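Local coordinates for iron-regulated ABC transporter siderophore-binding protein SirA (Staphylococcus aureus subsp. aureus, PDB 3MWF) that binds the ferric siderophore staphyloferrin B and probably delivers it to an ABC transporter for iron uptake into the cell, at residues K149-K152 / A153-D157; D142-A145 / A146-D150; K282-D285 / D286-K290; N253-A256 / V257-N260. One frame throughout, in Å; residues are numbered along the deposited sequence. Where two conformers were deposited one is given.

Contact 1 of 4, residues K149-K152 / A153-D157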
ATOM      1  N   LYS A 149      21.942  -3.225  -4.433  1.00 22.12           N
ATOM      2  CA  LYS A 149      23.179  -3.751  -5.047  1.00 22.56           C
ATOM      3  C   LYS A 149      23.042  -3.983  -6.554  1.00 22.20           C
ATOM      4  O   LYS A 149      23.889  -3.541  -7.330  1.00 22.26           O
ATOM      5  CB  LYS A 149      23.654  -5.032  -4.341  1.00 23.23           C
ATOM      6  CG  LYS A 149      24.070  -4.852  -2.891  1.00 26.51           C
ATOM      7  CD  LYS A 149      24.801  -6.123  -2.379  1.00 32.63           C
ATOM      8  CE  LYS A 149      24.584  -6.396  -0.885  1.00 35.64           C
ATOM      9  NZ  LYS A 149      24.549  -5.170  -0.047  1.00 39.22           N
ATOM     10  N   ASP A 150      21.969  -4.650  -6.973  1.00 21.78           N
ATOM     11  CA  ASP A 150      21.726  -4.952  -8.372  1.00 22.30           C
ATOM     12  C   ASP A 150      21.434  -3.694  -9.198  1.00 22.65           C
ATOM     13  O   ASP A 150      21.812  -3.605 -10.372  1.00 23.36           O
ATOM     14  CB  ASP A 150      20.569  -5.954  -8.504  1.00 22.33           C
ATOM     15  CG  ASP A 150      20.859  -7.291  -7.816  1.00 24.55           C
ATOM     16  OD1 ASP A 150      22.056  -7.644  -7.667  1.00 25.97           O
ATOM     17  OD2 ASP A 150      19.902  -7.997  -7.425  1.00 23.06           O
ATOM     18  N   ALA A 151      20.760  -2.716  -8.576  1.00 22.34           N
ATOM     19  CA  ALA A 151      20.470  -1.456  -9.253  1.00 22.30           C
ATOM     20  C   ALA A 151      21.748  -0.632  -9.502  1.00 22.52           C
ATOM     21  O   ALA A 151      21.960  -0.118 -10.611  1.00 22.44           O
ATOM     22  CB  ALA A 151      19.442  -0.647  -8.451  1.00 21.48           C
ATOM     23  N   LYS A 152      22.582  -0.533  -8.469  1.00 23.71           N
ATOM     24  CA  LYS A 152      23.898   0.124  -8.557  1.00 25.38           C
ATOM     25  C   LYS A 152      24.765  -0.545  -9.639  1.00 26.17           C
ATOM     26  O   LYS A 152      25.379   0.130 -10.472  1.00 26.74           O
ATOM     27  CB  LYS A 152      24.581   0.104  -7.179  1.00 25.05           C
ATOM     28  CG  LYS A 152      25.903   0.898  -7.024  1.00 28.56           C
ATOM     29  CD  LYS A 152      25.785   2.365  -7.457  1.00 33.21           C
ATOM     30  CE  LYS A 152      27.109   3.104  -7.266  1.00 36.50           C
ATOM     31  NZ  LYS A 152      27.125   4.379  -8.032  1.00 40.15           N
ATOM     32  N   ALA A 153      24.764  -1.872  -9.660  1.00 27.30           N
ATOM     33  CA  ALA A 153      25.516  -2.622 -10.683  1.00 27.52           C
ATOM     34  C   ALA A 153      25.051  -2.313 -12.110  1.00 28.04           C
ATOM     35  O   ALA A 153      25.885  -2.172 -13.011  1.00 28.67           O
ATOM     36  CB  ALA A 153      25.477  -4.130 -10.394  1.00 27.96           C
ATOM     37  N   LYS A 154      23.741  -2.157 -12.322  1.00 27.27           N
ATOM     38  CA  LYS A 154      23.245  -1.840 -13.659  1.00 27.21           C
ATOM     39  C   LYS A 154      23.465  -0.376 -14.035  1.00 26.93           C
ATOM     40  O   LYS A 154      23.942  -0.066 -15.137  1.00 26.75           O
ATOM     41  CB  LYS A 154      21.763  -2.178 -13.801  1.00 27.50           C
ATOM     42  CG  LYS A 154      21.196  -1.864 -15.181  1.00 27.71           C
ATOM     43  CD  LYS A 154      19.704  -1.968 -15.150  1.00 30.14           C
ATOM     44  CE  LYS A 154      19.053  -1.373 -16.388  1.00 30.78           C
ATOM     45  NZ  LYS A 154      18.889  -2.341 -17.484  1.00 33.29           N
ATOM     46  N   TYR A 155      23.095   0.520 -13.126  1.00 25.73           N
ATOM     47  CA  TYR A 155      23.027   1.936 -13.474  1.00 25.45           C
ATOM     48  C   TYR A 155      24.317   2.711 -13.215  1.00 25.70           C
ATOM     49  O   TYR A 155      24.512   3.794 -13.781  1.00 25.75           O
ATOM     50  CB  TYR A 155      21.842   2.594 -12.764  1.00 24.50           C
ATOM     51  CG  TYR A 155      20.506   2.081 -13.260  1.00 23.70           C
ATOM     52  CD1 TYR A 155      20.040   2.415 -14.529  1.00 22.34           C
ATOM     53  CD2 TYR A 155      19.682   1.303 -12.432  1.00 26.34           C
ATOM     54  CE1 TYR A 155      18.807   1.964 -14.993  1.00 26.00           C
ATOM     55  CE2 TYR A 155      18.440   0.843 -12.882  1.00 25.10           C
ATOM     56  CZ  TYR A 155      18.012   1.182 -14.161  1.00 25.97           C
ATOM     57  OH  TYR A 155      16.784   0.743 -14.614  1.00 27.65           O
ATOM     58  N   LYS A 156      25.182   2.147 -12.373  1.00 27.11           N
ATOM     59  CA  LYS A 156      26.508   2.709 -12.059  1.00 28.13           C
ATOM     60  C   LYS A 156      26.422   4.180 -11.650  1.00 28.41           C
ATOM     61  O   LYS A 156      25.727   4.490 -10.681  1.00 27.95           O
ATOM     62  CB  LYS A 156      27.488   2.476 -13.210  1.00 29.00           C
ATOM     63  CG  LYS A 156      27.536   1.004 -13.661  1.00 31.02           C
ATOM     64  CD  LYS A 156      28.753   0.735 -14.521  1.00 35.11           C
ATOM     65  CE  LYS A 156      29.023  -0.755 -14.616  1.00 37.88           C
ATOM     66  NZ  LYS A 156      28.002  -1.410 -15.479  1.00 40.25           N
ATOM     67  N   ASP A 157      27.112   5.067 -12.377  1.00 28.46           N
ATOM     68  CA  ASP A 157      27.121   6.508 -12.065  1.00 29.51           C
ATOM     69  C   ASP A 157      25.746   7.164 -12.140  1.00 28.04           C
ATOM     70  O   ASP A 157      25.545   8.240 -11.564  1.00 28.25           O
ATOM     71  CB  ASP A 157      28.094   7.268 -12.984  1.00 29.94           C
ATOM     72  CG  ASP A 157      29.558   7.134 -12.551  1.00 34.01           C
ATOM     73  OD1 ASP A 157      29.879   6.395 -11.589  1.00 37.69           O
ATOM     74  OD2 ASP A 157      30.408   7.790 -13.199  1.00 39.15           O
TER
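K152 folds its chain over the end of the helix, and its NZ donates to the backbone O of K156 at 3.0 Å. The ammonium approaches from above the carbonyl plane, 65° out of it, so no lone pair is met squarely. Two torsions put it there: CG lies anti to the backbone N (chi1 -173°) and the chain then bends at chi2 (54°). In the backbone, K152 O also accepts K156 N at 2.8 Å, so K152 and K156 are held to each other at both main chain and side chain. K156 NZ makes a separate weak bond to A153 O at 3.3 Å. The contact lies at the C-terminal end of helix 130-155 and the residues just after it; this is the long helix that, as in other class III siderophore-binding proteins, spans the two lobes, and K156, with positive phi, is where the chain leaves helical geometry. Y155 CD2 lies 3.2 Å from A151 O, and K154 CD sits 3.7 Å above one ring face, offset towards the rim. Further out, K154 NZ is bonded to the backbone O of N292, Y155 packs on L161 and L291, and the buried carboxylate of D150 meets the hydroxyl of Y288.

Contact 2 of 4, residues D142-A145 / A146-D150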
ATOM      1  N   ASP A 142      16.374  -7.680   3.524  1.00 21.05           N
ATOM      2  CA  ASP A 142      17.316  -8.407   2.679  1.00 21.68           C
ATOM      3  C   ASP A 142      17.056  -8.199   1.199  1.00 20.78           C
ATOM      4  O   ASP A 142      17.979  -7.968   0.429  1.00 20.65           O
ATOM      5  CB  ASP A 142      17.334  -9.900   3.021  1.00 21.82           C
ATOM      6  CG  ASP A 142      17.996 -10.181   4.355  1.00 26.47           C
ATOM      7  OD1 ASP A 142      18.727  -9.312   4.888  1.00 30.13           O
ATOM      8  OD2 ASP A 142      17.779 -11.284   4.889  1.00 30.31           O
ATOM      9  N   LYS A 143      15.778  -8.253   0.812  1.00 20.05           N
ATOM     10  CA  LYS A 143      15.397  -8.094  -0.570  1.00 19.35           C
ATOM     11  C   LYS A 143      15.688  -6.673  -1.046  1.00 19.09           C
ATOM     12  O   LYS A 143      16.130  -6.471  -2.186  1.00 19.31           O
ATOM     13  CB  LYS A 143      13.921  -8.450  -0.770  1.00 19.04           C
ATOM     14  CG  LYS A 143      13.607  -8.746  -2.194  1.00 22.25           C
ATOM     15  CD  LYS A 143      12.253  -9.444  -2.364  1.00 26.70           C
ATOM     16  CE  LYS A 143      11.876  -9.538  -3.829  1.00 27.58           C
ATOM     17  NZ  LYS A 143      12.601 -10.641  -4.506  1.00 33.68           N
ATOM     18  N   VAL A 144      15.433  -5.706  -0.165  1.00 19.15           N
ATOM     19  CA  VAL A 144      15.737  -4.298  -0.437  1.00 18.74           C
ATOM     20  C   VAL A 144      17.250  -4.111  -0.637  1.00 19.65           C
ATOM     21  O   VAL A 144      17.668  -3.546  -1.649  1.00 19.04           O
ATOM     22  CB  VAL A 144      15.219  -3.376   0.692  1.00 19.11           C
ATOM     23  CG1 VAL A 144      15.789  -1.962   0.552  1.00 18.97           C
ATOM     24  CG2 VAL A 144      13.702  -3.313   0.615  1.00 19.53           C
ATOM     25  N   ALA A 145      18.042  -4.624   0.298  1.00 20.64           N
ATOM     26  CA  ALA A 145      19.521  -4.530   0.193  1.00 21.51           C
ATOM     27  C   ALA A 145      20.041  -5.126  -1.117  1.00 21.45           C
ATOM     28  O   ALA A 145      20.879  -4.512  -1.798  1.00 21.43           O
ATOM     29  CB  ALA A 145      20.208  -5.182   1.418  1.00 22.70           C
ATOM     30  N   ALA A 146      19.547  -6.309  -1.480  1.00 21.02           N
ATOM     31  CA  ALA A 146      19.912  -6.944  -2.749  1.00 20.48           C
ATOM     32  C   ALA A 146      19.490  -6.123  -3.954  1.00 19.96           C
ATOM     33  O   ALA A 146      20.218  -6.035  -4.936  1.00 20.09           O
ATOM     34  CB  ALA A 146      19.303  -8.359  -2.846  1.00 21.28           C
ATOM     35  N   PHE A 147      18.299  -5.515  -3.890  1.00 18.04           N
ATOM     36  CA  PHE A 147      17.873  -4.691  -4.998  1.00 17.67           C
ATOM     37  C   PHE A 147      18.803  -3.487  -5.213  1.00 18.06           C
ATOM     38  O   PHE A 147      19.140  -3.145  -6.356  1.00 18.22           O
ATOM     39  CB  PHE A 147      16.432  -4.181  -4.824  1.00 16.64           C
ATOM     40  CG  PHE A 147      15.981  -3.324  -5.989  1.00 15.89           C
ATOM     41  CD1 PHE A 147      15.398  -3.907  -7.116  1.00 15.61           C
ATOM     42  CD2 PHE A 147      16.202  -1.933  -5.984  1.00 16.50           C
ATOM     43  CE1 PHE A 147      15.013  -3.140  -8.202  1.00 18.01           C
ATOM     44  CE2 PHE A 147      15.822  -1.154  -7.087  1.00 18.84           C
ATOM     45  CZ  PHE A 147      15.230  -1.747  -8.188  1.00 20.07           C
ATOM     46  N   GLN A 148      19.171  -2.838  -4.119  1.00 19.21           N
ATOM     47  CA  GLN A 148      20.078  -1.676  -4.179  1.00 20.32           C
ATOM     48  C   GLN A 148      21.417  -2.068  -4.824  1.00 21.29           C
ATOM     49  O   GLN A 148      21.910  -1.353  -5.700  1.00 21.83           O
ATOM     50  CB  GLN A 148      20.293  -1.102  -2.790  1.00 20.75           C
ATOM     51  CG  GLN A 148      19.022  -0.388  -2.285  1.00 22.48           C
ATOM     52  CD  GLN A 148      19.268   0.496  -1.109  1.00 27.28           C
ATOM     53  OE1 GLN A 148      18.408   0.643  -0.234  1.00 28.57           O
ATOM     54  NE2 GLN A 148      20.443   1.110  -1.070  1.00 29.66           N
ATOM     55  N   LYS A 149      21.942  -3.225  -4.433  1.00 22.12           N
ATOM     56  CA  LYS A 149      23.179  -3.751  -5.047  1.00 22.56           C
ATOM     57  C   LYS A 149      23.042  -3.983  -6.554  1.00 22.20           C
ATOM     58  O   LYS A 149      23.889  -3.541  -7.330  1.00 22.26           O
ATOM     59  CB  LYS A 149      23.654  -5.032  -4.341  1.00 23.23           C
ATOM     60  CG  LYS A 149      24.070  -4.852  -2.891  1.00 26.51           C
ATOM     61  CD  LYS A 149      24.801  -6.123  -2.379  1.00 32.63           C
ATOM     62  CE  LYS A 149      24.584  -6.396  -0.885  1.00 35.64           C
ATOM     63  NZ  LYS A 149      24.549  -5.170  -0.047  1.00 39.22           N
ATOM     64  N   ASP A 150      21.969  -4.650  -6.973  1.00 21.78           N
ATOM     65  CA  ASP A 150      21.726  -4.952  -8.372  1.00 22.30           C
ATOM     66  C   ASP A 150      21.434  -3.694  -9.198  1.00 22.65           C
ATOM     67  O   ASP A 150      21.812  -3.605 -10.372  1.00 23.36           O
ATOM     68  CB  ASP A 150      20.569  -5.954  -8.504  1.00 22.33           C
ATOM     69  CG  ASP A 150      20.859  -7.291  -7.816  1.00 24.55           C
ATOM     70  OD1 ASP A 150      22.056  -7.644  -7.667  1.00 25.97           O
ATOM     71  OD2 ASP A 150      19.902  -7.997  -7.425  1.00 23.06           O
TER
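D142 O to A146 N (3.0 Å), K143 O to F147 N, V144 O to Q148 N and A145 O to K149 N form four consecutive i to i+4 bonds of regular alpha-helix, the straightest of them 167° at the hydrogen of A146 N. The side chains that touch across this turn do so mainly by carbon against backbone carbonyl. Q148 runs alongside V144 and points the same way; its CG rests 3.5 Å from V144 O, the same oxygen that accepts Q148 N at 3.0 Å. K149 behaves likewise one residue on: with CG anti to the carbonyl carbon (chi1 -64°), that atom lies 3.4 Å from A145 O, and the later bends of the chain bring NZ back to 4.1 Å from this oxygen, too far to count as a bond. F147 instead has its CG anti to the backbone N (chi1 -180°); its CB touches V144 O and K143 O, both at 3.5 Å, while the ring leads off the helix. There it meets Y288 edge-to-face and packs against L287 and L188. K143 leaves on the same flank, its NZ forming a salt bridge with D285, and V144 adds contact with I284. The helix is therefore two-sided: V144 and F147 are buried, whereas D142 and K149 are exposed. This is the second half of helix 130-155, the lobe-spanning helix of the class III binding-protein fold, docked along one flank on helix 277-290.

Contact 3 of 4, residues K282-D285 / D286-K290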
ATOM      1  N   LYS A 282       6.480  -8.731  -4.021  1.00 16.37           N
ATOM      2  CA  LYS A 282       6.063  -8.741  -5.412  1.00 16.66           C
ATOM      3  C   LYS A 282       6.394  -7.467  -6.200  1.00 16.10           C
ATOM      4  O   LYS A 282       6.746  -7.532  -7.369  1.00 16.42           O
ATOM      5  CB  LYS A 282       4.578  -9.067  -5.506  1.00 17.67           C
ATOM      6  CG  LYS A 282       4.094  -9.332  -6.897  1.00 22.11           C
ATOM      7  CD  LYS A 282       4.368 -10.786  -7.257  1.00 28.56           C
ATOM      8  CE  LYS A 282       3.566 -11.185  -8.469  1.00 33.04           C
ATOM      9  NZ  LYS A 282       4.203 -10.620  -9.691  1.00 35.11           N
ATOM     10  N   LEU A 283       6.237  -6.310  -5.568  1.00 15.46           N
ATOM     11  CA  LEU A 283       6.566  -5.045  -6.219  1.00 14.71           C
ATOM     12  C   LEU A 283       8.062  -5.008  -6.589  1.00 15.28           C
ATOM     13  O   LEU A 283       8.417  -4.686  -7.734  1.00 15.60           O
ATOM     14  CB  LEU A 283       6.139  -3.859  -5.327  1.00 14.54           C
ATOM     15  CG  LEU A 283       6.142  -2.458  -5.951  1.00 15.13           C
ATOM     16  CD1 LEU A 283       5.302  -1.487  -5.107  1.00 16.63           C
ATOM     17  CD2 LEU A 283       7.572  -1.911  -6.106  1.00 18.50           C
ATOM     18  N   ILE A 284       8.909  -5.429  -5.665  1.00 15.30           N
ATOM     19  CA  ILE A 284      10.367  -5.486  -5.917  1.00 16.08           C
ATOM     20  C   ILE A 284      10.673  -6.436  -7.097  1.00 16.78           C
ATOM     21  O   ILE A 284      11.462  -6.110  -8.000  1.00 16.36           O
ATOM     22  CB  ILE A 284      11.156  -5.874  -4.638  1.00 15.55           C
ATOM     23  CG1 ILE A 284      10.974  -4.795  -3.535  1.00 16.51           C
ATOM     24  CG2 ILE A 284      12.650  -5.974  -4.973  1.00 17.77           C
ATOM     25  CD1 ILE A 284      11.471  -5.154  -2.103  1.00 17.26           C
ATOM     26  N   ASP A 285      10.011  -7.591  -7.120  1.00 17.67           N
ATOM     27  CA  ASP A 285      10.140  -8.513  -8.270  1.00 19.00           C
ATOM     28  C   ASP A 285       9.728  -7.840  -9.571  1.00 19.05           C
ATOM     29  O   ASP A 285      10.402  -8.000 -10.598  1.00 18.91           O
ATOM     30  CB  ASP A 285       9.254  -9.754  -8.076  1.00 20.57           C
ATOM     31  CG  ASP A 285       9.836 -10.757  -7.128  1.00 25.40           C
ATOM     32  OD1 ASP A 285      11.033 -10.662  -6.746  1.00 29.43           O
ATOM     33  OD2 ASP A 285       9.061 -11.675  -6.767  1.00 31.26           O
ATOM     34  N   ASP A 286       8.613  -7.101  -9.539  0.50 18.68           N
ATOM     35  CA  ASP A 286       8.135  -6.352 -10.697  0.50 18.78           C
ATOM     36  C   ASP A 286       9.197  -5.400 -11.232  0.50 19.18           C
ATOM     37  O   ASP A 286       9.383  -5.289 -12.442  0.50 19.46           O
ATOM     38  CB  ASP A 286       6.882  -5.552 -10.344  0.50 18.49           C
ATOM     39  CG  ASP A 286       5.615  -6.363 -10.469  0.50 18.91           C
ATOM     40  OD1 ASP A 286       5.702  -7.548 -10.847  0.50 18.52           O
ATOM     41  OD2 ASP A 286       4.525  -5.804 -10.187  0.50 20.24           O
ATOM     42  N   LEU A 287       9.875  -4.709 -10.319  1.00 18.91           N
ATOM     43  CA  LEU A 287      10.931  -3.772 -10.675  1.00 19.03           C
ATOM     44  C   LEU A 287      12.108  -4.438 -11.397  1.00 19.60           C
ATOM     45  O   LEU A 287      12.579  -3.911 -12.399  1.00 19.83           O
ATOM     46  CB  LEU A 287      11.424  -3.037  -9.437  1.00 19.79           C
ATOM     47  CG  LEU A 287      10.453  -2.001  -8.871  1.00 18.09           C
ATOM     48  CD1 LEU A 287      11.011  -1.539  -7.540  1.00 18.19           C
ATOM     49  CD2 LEU A 287      10.256  -0.829  -9.847  1.00 20.16           C
ATOM     50  N   TYR A 288      12.552  -5.598 -10.920  1.00 19.81           N
ATOM     51  CA  TYR A 288      13.594  -6.341 -11.659  1.00 21.01           C
ATOM     52  C   TYR A 288      13.170  -6.574 -13.103  1.00 21.94           C
ATOM     53  O   TYR A 288      13.954  -6.376 -14.037  1.00 22.02           O
ATOM     54  CB  TYR A 288      13.891  -7.669 -10.983  1.00 20.95           C
ATOM     55  CG  TYR A 288      14.866  -7.595  -9.840  1.00 20.63           C
ATOM     56  CD1 TYR A 288      16.241  -7.502 -10.070  1.00 19.65           C
ATOM     57  CD2 TYR A 288      14.425  -7.656  -8.530  1.00 17.84           C
ATOM     58  CE1 TYR A 288      17.134  -7.463  -9.017  1.00 19.48           C
ATOM     59  CE2 TYR A 288      15.296  -7.626  -7.468  1.00 17.54           C
ATOM     60  CZ  TYR A 288      16.664  -7.516  -7.712  1.00 18.14           C
ATOM     61  OH  TYR A 288      17.514  -7.486  -6.640  1.00 19.96           O
ATOM     62  N   GLU A 289      11.909  -6.960 -13.298  1.00 22.65           N
ATOM     63  CA  GLU A 289      11.378  -7.219 -14.636  1.00 23.70           C
ATOM     64  C   GLU A 289      11.185  -5.954 -15.486  1.00 23.76           C
ATOM     65  O   GLU A 289      11.663  -5.899 -16.620  1.00 23.68           O
ATOM     66  CB  GLU A 289      10.059  -7.997 -14.521  1.00 23.99           C
ATOM     67  CG  GLU A 289       9.494  -8.481 -15.814  1.00 28.81           C
ATOM     68  CD  GLU A 289       8.061  -8.919 -15.637  1.00 32.78           C
ATOM     69  OE1 GLU A 289       7.860  -9.887 -14.882  1.00 35.63           O
ATOM     70  OE2 GLU A 289       7.153  -8.275 -16.214  1.00 35.73           O
ATOM     71  N   LYS A 290      10.501  -4.948 -14.943  1.00 22.93           N
ATOM     72  CA  LYS A 290      10.167  -3.755 -15.706  1.00 23.50           C
ATOM     73  C   LYS A 290      11.413  -2.926 -16.011  1.00 22.66           C
ATOM     74  O   LYS A 290      11.449  -2.241 -17.032  1.00 23.50           O
ATOM     75  CB  LYS A 290       9.108  -2.877 -15.001  1.00 23.48           C
ATOM     76  CG  LYS A 290       7.719  -3.547 -14.778  1.00 26.13           C
ATOM     77  CD  LYS A 290       7.022  -3.994 -16.055  1.00 28.45           C
ATOM     78  CE  LYS A 290       5.619  -4.607 -15.741  1.00 27.81           C
ATOM     79  NZ  LYS A 290       5.677  -5.978 -15.158  1.00 32.01           N
TER
HETATM   80  O   HOH W   1       2.531  -7.626  -9.951  1.00 29.15           O
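Y288 sets its ring alongside I284, the two side chains pointing the same way, with CE2 of the tyrosine 4.0 Å from I284 CG2. At the ring edge, near its plane, lies the CA of D285, while I284 O stands obliquely to the ring, 3.4 Å from Y288 CD2. Beyond the helix, K295 makes a cation-pi contact with this ring, whose other partners, F147 and D150, place it against helix 130-155. Placing CG beside the backbone N (chi1 -83°) turns the CD2-CE2 side of the ring back to I284 in the preceding turn. One turn apart, L283 and L287 cross at an angle, the CD2 of L283 meeting the CD1 of L287 at 3.7 Å; A181 and L185 of helix 179-187 pack on these two leucines. K282 NZ and D286 OD1 form a long salt bridge of 3.6 Å, and a water that donates to D286 OD2 at 2.7 Å accepts only weakly from K282 NZ. The same carboxylate is held by W271; all of these links hold for the conformer given, since D286 was modelled in two. At the end of the helix K290 NZ bridges to E289 OE2 at 2.9 Å, arriving 53° out of the carboxylate plane. D286 N to K282 O (2.9 Å) and its three successors keep the turn alpha-helical. The whole is the last part of an amphipathic helix, 277-290, wedged between helices 130-155, 179-187 and 268-273, with L283 about 12 Å, side chain to ligand, from the bound staphyloferrin B.

Contact 4 of 4, residues N253-A256 / V257-N260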
ATOM      1  N   ASN A 253       7.168  16.150 -22.548  1.00 17.88           N
ATOM      2  CA  ASN A 253       8.412  16.803 -22.139  1.00 18.23           C
ATOM      3  C   ASN A 253       9.056  16.223 -20.883  1.00 17.98           C
ATOM      4  O   ASN A 253      10.195  16.571 -20.545  1.00 18.36           O
ATOM      5  CB  ASN A 253       8.206  18.302 -22.009  1.00 18.49           C
ATOM      6  CG  ASN A 253       8.315  19.013 -23.349  1.00 23.29           C
ATOM      7  OD1 ASN A 253       9.370  19.512 -23.701  1.00 27.78           O
ATOM      8  ND2 ASN A 253       7.249  18.995 -24.118  1.00 27.47           N
ATOM      9  N   LEU A 254       8.369  15.292 -20.218  1.00 16.09           N
ATOM     10  CA  LEU A 254       8.970  14.614 -19.083  1.00 15.98           C
ATOM     11  C   LEU A 254      10.218  13.852 -19.534  1.00 16.22           C
ATOM     12  O   LEU A 254      10.218  13.225 -20.608  1.00 17.30           O
ATOM     13  CB  LEU A 254       7.978  13.632 -18.429  1.00 14.86           C
ATOM     14  CG  LEU A 254       6.733  14.263 -17.816  1.00 14.46           C
ATOM     15  CD1 LEU A 254       5.694  13.186 -17.490  1.00 11.31           C
ATOM     16  CD2 LEU A 254       7.090  15.026 -16.539  1.00 16.08           C
ATOM     17  N   ASP A 255      11.248  13.861 -18.696  1.00 16.01           N
ATOM     18  CA  ASP A 255      12.485  13.130 -18.984  1.00 17.14           C
ATOM     19  C   ASP A 255      12.220  11.651 -19.264  1.00 17.37           C
ATOM     20  O   ASP A 255      12.713  11.099 -20.256  1.00 17.59           O
ATOM     21  CB  ASP A 255      13.473  13.237 -17.827  1.00 17.73           C
ATOM     22  CG  ASP A 255      13.991  14.660 -17.612  1.00 19.13           C
ATOM     23  OD1 ASP A 255      13.795  15.531 -18.472  1.00 23.44           O
ATOM     24  OD2 ASP A 255      14.598  14.902 -16.564  1.00 21.04           O
ATOM     25  N   ALA A 256      11.469  10.983 -18.389  1.00 16.18           N
ATOM     26  CA  ALA A 256      11.280   9.544 -18.584  1.00 17.11           C
ATOM     27  C   ALA A 256      10.522   9.247 -19.894  1.00 17.13           C
ATOM     28  O   ALA A 256      10.746   8.182 -20.518  1.00 17.57           O
ATOM     29  CB  ALA A 256      10.566   8.896 -17.371  1.00 16.03           C
ATOM     30  N   VAL A 257       9.618  10.150 -20.275  1.00 17.26           N
ATOM     31  CA  VAL A 257       8.766   9.974 -21.450  1.00 18.64           C
ATOM     32  C   VAL A 257       9.632  10.099 -22.714  1.00 19.97           C
ATOM     33  O   VAL A 257       9.622   9.198 -23.576  1.00 19.76           O
ATOM     34  CB  VAL A 257       7.583  10.954 -21.466  1.00 18.28           C
ATOM     35  CG1 VAL A 257       6.787  10.862 -22.762  1.00 19.12           C
ATOM     36  CG2 VAL A 257       6.626  10.651 -20.301  1.00 17.52           C
ATOM     37  N   LYS A 258      10.432  11.168 -22.758  1.00 20.94           N
ATOM     38  CA  LYS A 258      11.432  11.374 -23.829  1.00 22.44           C
ATOM     39  C   LYS A 258      12.393  10.220 -24.009  1.00 23.39           C
ATOM     40  O   LYS A 258      12.776   9.893 -25.154  1.00 24.00           O
ATOM     41  CB  LYS A 258      12.227  12.658 -23.558  1.00 22.71           C
ATOM     42  CG  LYS A 258      11.425  13.887 -23.853  1.00 24.57           C
ATOM     43  CD  LYS A 258      12.282  15.142 -23.760  1.00 26.22           C
ATOM     44  CE  LYS A 258      12.797  15.400 -22.360  1.00 28.92           C
ATOM     45  NZ  LYS A 258      13.819  16.494 -22.374  1.00 28.56           N
ATOM     46  N   ASN A 259      12.797   9.602 -22.901  1.00 23.17           N
ATOM     47  CA  ASN A 259      13.788   8.541 -22.911  1.00 24.62           C
ATOM     48  C   ASN A 259      13.204   7.135 -22.970  1.00 24.27           C
ATOM     49  O   ASN A 259      13.932   6.154 -22.772  1.00 24.57           O
ATOM     50  CB  ASN A 259      14.696   8.666 -21.691  1.00 25.34           C
ATOM     51  CG  ASN A 259      15.486   9.969 -21.685  1.00 29.67           C
ATOM     52  OD1 ASN A 259      15.742  10.569 -22.748  1.00 34.49           O
ATOM     53  ND2 ASN A 259      15.856  10.426 -20.496  1.00 31.42           N
ATOM     54  N   ASN A 260      11.896   7.059 -23.206  1.00 23.98           N
ATOM     55  CA  ASN A 260      11.186   5.782 -23.265  1.00 24.58           C
ATOM     56  C   ASN A 260      11.385   4.939 -21.993  1.00 23.82           C
ATOM     57  O   ASN A 260      11.677   3.734 -22.044  1.00 24.06           O
ATOM     58  CB  ASN A 260      11.628   5.007 -24.535  1.00 25.45           C
ATOM     59  CG  ASN A 260      10.695   3.873 -24.888  1.00 29.05           C
ATOM     60  OD1 ASN A 260       9.481   3.935 -24.653  1.00 32.53           O
ATOM     61  ND2 ASN A 260      11.260   2.830 -25.496  1.00 33.28           N
TER
HETATM   62  O   HOH W   2      11.792  18.637 -22.340  1.00 31.75           O
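K258 lies back along the residues that precede its helix, and each atom of its side chain can be traced against them. CB starts 3.6 Å from L254 O, and CG stays with the same oxygen at 3.5 Å. CD only approaches N253 O, but after the bend at chi3 (-65°) CE comes to 3.4 Å from that oxygen. The tip, NZ, donates to a water at 2.9 Å, and this water in turn donates both to N253 O and, at 2.9 Å, to N253 OD1. N253 is thus joined to K258 through solvent, while its ND2 is bonded to the backbone O of K249. D255 runs side by side with the lysine, yet its OD1 remains 4.0 Å from NZ, beyond salt-bridge range, so any attraction is probably diffuse. One backbone bond here is nearly straight: K258 N meets L254 O at 3.0 Å, 179° at the hydrogen; V257 N adds only a weak bond to the same acceptor. On the inner side L254 and V257 meet at an angle, L254 CB to V257 CG2 being 3.8 Å, and L254 with A256 packs on I223 of strand 222-227. D255 N, in the first turn, is received by the side chain of N219. The far end closes with N260 at positive phi (55°), its N bonded to V257 O and Q261 N to A256 O. Helix 255-258 is thus a single turn with L254 at its N-cap position and a Schellman motif at its C terminus, leading into strand 262-263.

From the N terminus the order is contact 2, contact 1, contact 4, contact 3. All are local, so none closes a long loop and none encloses another; contacts 2 and 1 overlap at K149 and D150 as successive turns of helix 130-155. After contact 1 the chain leaves that helix, builds the five-stranded sheet region and passes through the short helix of contact 4, then reaches helix 277-290 and contact 3. There the chain comes back against the long helix: K143 to D285, at 2.7 Å from NZ to OD1, and D150 to Y288 tie contact 3 to it. Contact 4 stands apart, its nearest atoms about 8 Å from contact 3 and about 9 Å from contact 1.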